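Local structure of glycoside hydrolase family 16 protein (Akkermansia muciniphila, 6T2N) at residues A[179-182]-A[183-186]; A[261-264]-A[265-269]. The protein probably hydrolyses internal beta-galactosidic linkages in the O-glycan chains of mucin, acting as an endo-acting O-glycanase in the human gut. One frame throughout, in Å; residues are numbered along the deposited sequence.

Contact 1 (A[179-182]-A[183-186]); sequences EIDM and LENI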
loop_
_atom_site.group_PDB
_atom_site.type_symbol
_atom_site.label_atom_id
_atom_site.label_comp_id
_atom_site.label_asym_id
_atom_site.label_seq_id
_atom_site.Cartn_x
_atom_site.Cartn_y
_atom_site.Cartn_z
ATOM N N GLU A 179 4.827 -7.606 4.341
ATOM C CA GLU A 179 3.817 -6.603 3.997
ATOM C C GLU A 179 3.816 -5.507 5.060
ATOM O O GLU A 179 3.585 -5.802 6.243
ATOM C CB GLU A 179 2.431 -7.231 3.891
ATOM C CG GLU A 179 1.483 -6.354 3.038
ATOM C CD GLU A 179 -0.004 -6.687 3.132
ATOM O OE1 GLU A 179 -0.385 -7.881 2.900
ATOM O OE2 GLU A 179 -0.751 -5.785 3.531
ATOM N N ILE A 180 3.974 -4.267 4.609
ATOM C CA ILE A 180 3.976 -3.016 5.427
ATOM C C ILE A 180 2.787 -2.169 4.966
ATOM O O ILE A 180 2.846 -1.645 3.857
ATOM C CB ILE A 180 5.307 -2.276 5.224
ATOM C CG1 ILE A 180 6.495 -3.217 5.404
ATOM C CG2 ILE A 180 5.411 -1.051 6.110
ATOM C CD1 ILE A 180 7.749 -2.646 4.833
ATOM N N ASP A 181 1.757 -2.110 5.796
ATOM C CA ASP A 181 0.501 -1.365 5.618
ATOM C C ASP A 181 0.623 -0.004 6.310
ATOM O O ASP A 181 0.320 0.052 7.543
ATOM C CB ASP A 181 -0.617 -2.196 6.258
ATOM C CG ASP A 181 -0.732 -3.618 5.673
ATOM O OD1 ASP A 181 -0.078 -3.856 4.632
ATOM O OD2 ASP A 181 -1.557 -4.409 6.204
ATOM N N MET A 182 1.063 1.049 5.600
ATOM C CA MET A 182 1.204 2.393 6.243
ATOM C C MET A 182 -0.214 2.892 6.604
ATOM O O MET A 182 -0.418 3.375 7.774
ATOM C CB MET A 182 1.987 3.403 5.388
ATOM C CG MET A 182 3.283 2.851 4.819
ATOM S SD MET A 182 4.251 3.980 3.724
ATOM C CE MET A 182 3.941 5.591 4.475
ATOM N N LEU A 183 -1.181 2.698 5.692
ATOM C CA LEU A 183 -2.603 3.054 5.939
ATOM C C LEU A 183 -3.549 1.964 5.448
ATOM O O LEU A 183 -3.438 1.561 4.277
ATOM C CB LEU A 183 -2.944 4.368 5.230
ATOM C CG LEU A 183 -4.440 4.627 5.022
ATOM C CD1 LEU A 183 -5.123 4.897 6.353
ATOM C CD2 LEU A 183 -4.651 5.782 4.064
ATOM N N GLU A 184 -4.491 1.608 6.317
ATOM C CA GLU A 184 -5.761 0.959 5.948
ATOM C C GLU A 184 -6.863 1.555 6.809
ATOM O O GLU A 184 -6.618 1.787 8.012
ATOM C CB GLU A 184 -5.630 -0.534 6.150
ATOM C CG GLU A 184 -4.766 -1.193 5.110
ATOM C CD GLU A 184 -4.544 -2.642 5.450
ATOM O OE1 GLU A 184 -4.072 -2.951 6.613
ATOM O OE2 GLU A 184 -4.910 -3.447 4.610
ATOM N N ASN A 185 -8.012 1.836 6.199
ATOM C CA ASN A 185 -9.152 2.530 6.855
ATOM C C ASN A 185 -10.367 1.711 6.493
ATOM O O ASN A 185 -10.333 1.256 5.353
ATOM C CB ASN A 185 -9.243 3.966 6.332
ATOM C CG ASN A 185 -10.407 4.761 6.875
ATOM O OD1 ASN A 185 -10.507 5.025 8.078
ATOM N ND2 ASN A 185 -11.296 5.149 5.975
ATOM N N ILE A 186 -11.369 1.519 7.353
ATOM C CA ILE A 186 -12.607 0.863 6.830
ATOM C C ILE A 186 -13.869 1.615 7.278
ATOM O O ILE A 186 -13.865 2.146 8.409
ATOM C CB ILE A 186 -12.620 -0.634 7.175
ATOM C CG1 ILE A 186 -12.491 -0.871 8.683
ATOM C CG2 ILE A 186 -11.536 -1.399 6.393
ATOM C CD1 ILE A 186 -12.927 -2.264 9.112
#
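Asp181 and Glu184 meet through their carboxylates, three residues apart on a strand with a corner in it. From CB outward, Asp181 keeps meeting one oxygen: CB lies 3.6 Å from Glu184 OE1, and CG meets the same atom. At the tip, Asp181 OD2 comes to 2.9 Å from Glu184 OE1, an approach of two acceptors. That OD2 also takes a hydrogen bond from NE2 of His198 on the neighbouring strand, a partner that helps fix the turn of the group. The two carboxylate planes stand 64° apart. Glu184 gets there with CG anti to its carbonyl carbon (chi1 -73°) and the next bond extended, bringing its acid end back beside Asp181. With Glu184 cut back to an alanine, a gap is likely to open beside OD2, leaving Asp181 with His198 but without its neighbouring carboxylate. Behind these acids, Met182 and Leu183 both pack against Tyr227 of strand 225-231, and Leu183 CB sits 3.4 Å from Met182 C. Met182 and Leu183 together face Ile164, a classic beta bulge, and the extra residue lets Glu179, Asp181 and Glu184 gather on one side of the strand. The sequence Glu-Ile-Asp-Met-Leu-Glu matches the active-site signature of bulge-type family 16 glycoside hydrolases, in which the first glutamate is the nucleophile and the last the acid/base; Glu179 and Glu184 probably have those roles here.

Contact 2 (A[261-264]-A[265-269]); sequences NPFR and TPFYL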
loop_
_atom_site.group_PDB
_atom_site.type_symbol
_atom_site.label_atom_id
_atom_site.label_comp_id
_atom_site.label_asym_id
_atom_site.label_seq_id
_atom_site.Cartn_x
_atom_site.Cartn_y
_atom_site.Cartn_z
ATOM N N ASN A 261 14.960 -12.945 7.734
ATOM C CA ASN A 261 14.373 -11.565 7.757
ATOM C C ASN A 261 13.784 -11.072 6.432
ATOM O O ASN A 261 14.496 -10.558 5.571
ATOM C CB ASN A 261 15.358 -10.502 8.240
ATOM C CG ASN A 261 14.711 -9.697 9.337
ATOM O OD1 ASN A 261 15.118 -9.791 10.511
ATOM N ND2 ASN A 261 13.623 -9.042 8.981
ATOM N N PRO A 262 12.437 -11.061 6.287
ATOM C CA PRO A 262 11.808 -10.507 5.103
ATOM C C PRO A 262 11.854 -8.969 5.022
ATOM O O PRO A 262 11.599 -8.427 3.921
ATOM C CB PRO A 262 10.383 -11.014 5.304
ATOM C CG PRO A 262 10.169 -10.915 6.764
ATOM C CD PRO A 262 11.445 -11.520 7.269
ATOM N N PHE A 263 12.153 -8.289 6.130
ATOM C CA PHE A 263 12.122 -6.804 6.213
ATOM C C PHE A 263 13.482 -6.170 5.894
ATOM O O PHE A 263 13.622 -4.941 6.042
ATOM C CB PHE A 263 11.581 -6.390 7.581
ATOM C CG PHE A 263 10.113 -6.693 7.713
ATOM C CD1 PHE A 263 9.218 -6.213 6.753
ATOM C CD2 PHE A 263 9.626 -7.426 8.783
ATOM C CE1 PHE A 263 7.870 -6.465 6.850
ATOM C CE2 PHE A 263 8.273 -7.691 8.875
ATOM C CZ PHE A 263 7.404 -7.211 7.900
ATOM N N ARG A 264 14.465 -6.968 5.470
ATOM C CA ARG A 264 15.769 -6.450 4.959
ATOM C C ARG A 264 15.876 -6.868 3.485
ATOM O O ARG A 264 16.946 -7.207 3.016
ATOM C CB ARG A 264 16.948 -6.962 5.807
ATOM C CG ARG A 264 16.800 -6.767 7.317
ATOM C CD ARG A 264 18.017 -7.242 8.138
ATOM N NE ARG A 264 18.081 -6.703 9.522
ATOM C CZ ARG A 264 18.281 -7.418 10.645
ATOM N NH1 ARG A 264 18.484 -8.730 10.577
ATOM N NH2 ARG A 264 18.244 -6.819 11.842
ATOM N N THR A 265 14.761 -6.889 2.788
ATOM C CA THR A 265 14.722 -7.081 1.327
ATOM C C THR A 265 13.998 -5.867 0.795
ATOM O O THR A 265 13.405 -5.131 1.582
ATOM C CB THR A 265 14.103 -8.438 0.964
ATOM O OG1 THR A 265 12.708 -8.544 1.288
ATOM C CG2 THR A 265 14.870 -9.536 1.669
ATOM N N PRO A 266 14.070 -5.596 -0.526
ATOM C CA PRO A 266 13.309 -4.488 -1.108
ATOM C C PRO A 266 11.800 -4.774 -1.153
ATOM O O PRO A 266 11.323 -5.941 -1.271
ATOM C CB PRO A 266 13.942 -4.322 -2.487
ATOM C CG PRO A 266 14.466 -5.692 -2.824
ATOM C CD PRO A 266 14.910 -6.296 -1.511
ATOM N N PHE A 267 11.067 -3.679 -1.027
ATOM C CA PHE A 267 9.580 -3.648 -0.951
ATOM C C PHE A 267 9.012 -2.745 -2.059
ATOM O O PHE A 267 9.572 -1.639 -2.267
ATOM C CB PHE A 267 9.208 -3.189 0.462
ATOM C CG PHE A 267 8.968 -4.298 1.442
ATOM C CD1 PHE A 267 10.018 -4.978 1.992
ATOM C CD2 PHE A 267 7.690 -4.660 1.796
ATOM C CE1 PHE A 267 9.799 -6.003 2.901
ATOM C CE2 PHE A 267 7.459 -5.676 2.701
ATOM C CZ PHE A 267 8.522 -6.353 3.254
ATOM N N TYR A 268 7.944 -3.154 -2.754
ATOM C CA TYR A 268 7.303 -2.252 -3.769
ATOM C C TYR A 268 6.001 -1.692 -3.214
ATOM O O TYR A 268 5.456 -2.228 -2.243
ATOM C CB TYR A 268 7.139 -2.875 -5.151
ATOM C CG TYR A 268 6.253 -4.075 -5.142
ATOM C CD1 TYR A 268 4.889 -3.909 -5.209
ATOM C CD2 TYR A 268 6.772 -5.360 -5.010
ATOM C CE1 TYR A 268 4.042 -5.004 -5.194
ATOM C CE2 TYR A 268 5.939 -6.473 -4.957
ATOM C CZ TYR A 268 4.564 -6.286 -5.051
ATOM O OH TYR A 268 3.666 -7.316 -5.018
ATOM N N LEU A 269 5.621 -0.538 -3.758
ATOM C CA LEU A 269 4.559 0.328 -3.189
ATOM C C LEU A 269 3.267 0.197 -3.992
ATOM O O LEU A 269 3.317 0.094 -5.240
ATOM C CB LEU A 269 4.998 1.785 -3.160
ATOM C CG LEU A 269 3.911 2.754 -2.688
ATOM C CD1 LEU A 269 3.427 2.434 -1.282
ATOM C CD2 LEU A 269 4.383 4.214 -2.765
#
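The rings of Phe263 and Phe267 meet at one corner, with Phe263 CD1 3.6 Å from Phe267 CZ and Phe263 CE1 nearly as close to the same atom. Their planes are 19° from parallel, yet the centroids are 5.7 Å apart, a slid pair with little overlap. Phe263 CB starts out away from the following residues; with CG anti to the carbonyl carbon (chi1 -70°) the ring swings back to meet its mate. The other tight point is the carbonyl of Pro262. Thr265 OG1 donates to Pro262 O over 2.9 Å, coming from above the carbonyl plane, and Phe267 CE1 presents its edge to that same oxygen at 3.2 Å. Thr265 OG1 is hydrogen-bonded as well to ND2 of Asn170, so the hydroxyl ties the bend to a second loop. Asn261 to Arg264 follow the course of a type I turn, with Pro262 and Phe263 at its central positions, and the chain then straightens into strand 267-275 of the GH16 beta-sandwich. Strand 160-168 runs antiparallel to it, and Leu166 there packs on Phe267. Away from the rings the contact is much looser. Arg264 sends its long side chain off to the carbonyl of Lys233, its CB alone coming near Thr265, at 3.7 Å from the backbone N. Pro266 and Tyr268, both partly exposed, turn to the other side of the strand and pack on Asn142.

Ile180 joins the two contacts, whose centres lie about 16 Å apart. Its CD1 is 3.6 Å from Phe267 CD2, and its CG1 is 3.8 Å from Phe263 CE1, placing the aromatic pair of contact 2 against the apolar side of the strand that carries the acids of contact 1. The backbone is touched too: Glu179 N lies 3.7 Å from Phe267 CE2. Strand 160-168 runs between strands 179-181 and 267-275, so both contacts belong to one sheet. The probable catalytic acids are thus in contact 1, with contact 2 packing behind the start of their strand. The calcium site, formed by Glu59, Gly98 and Asp297, uses residues of neither contact.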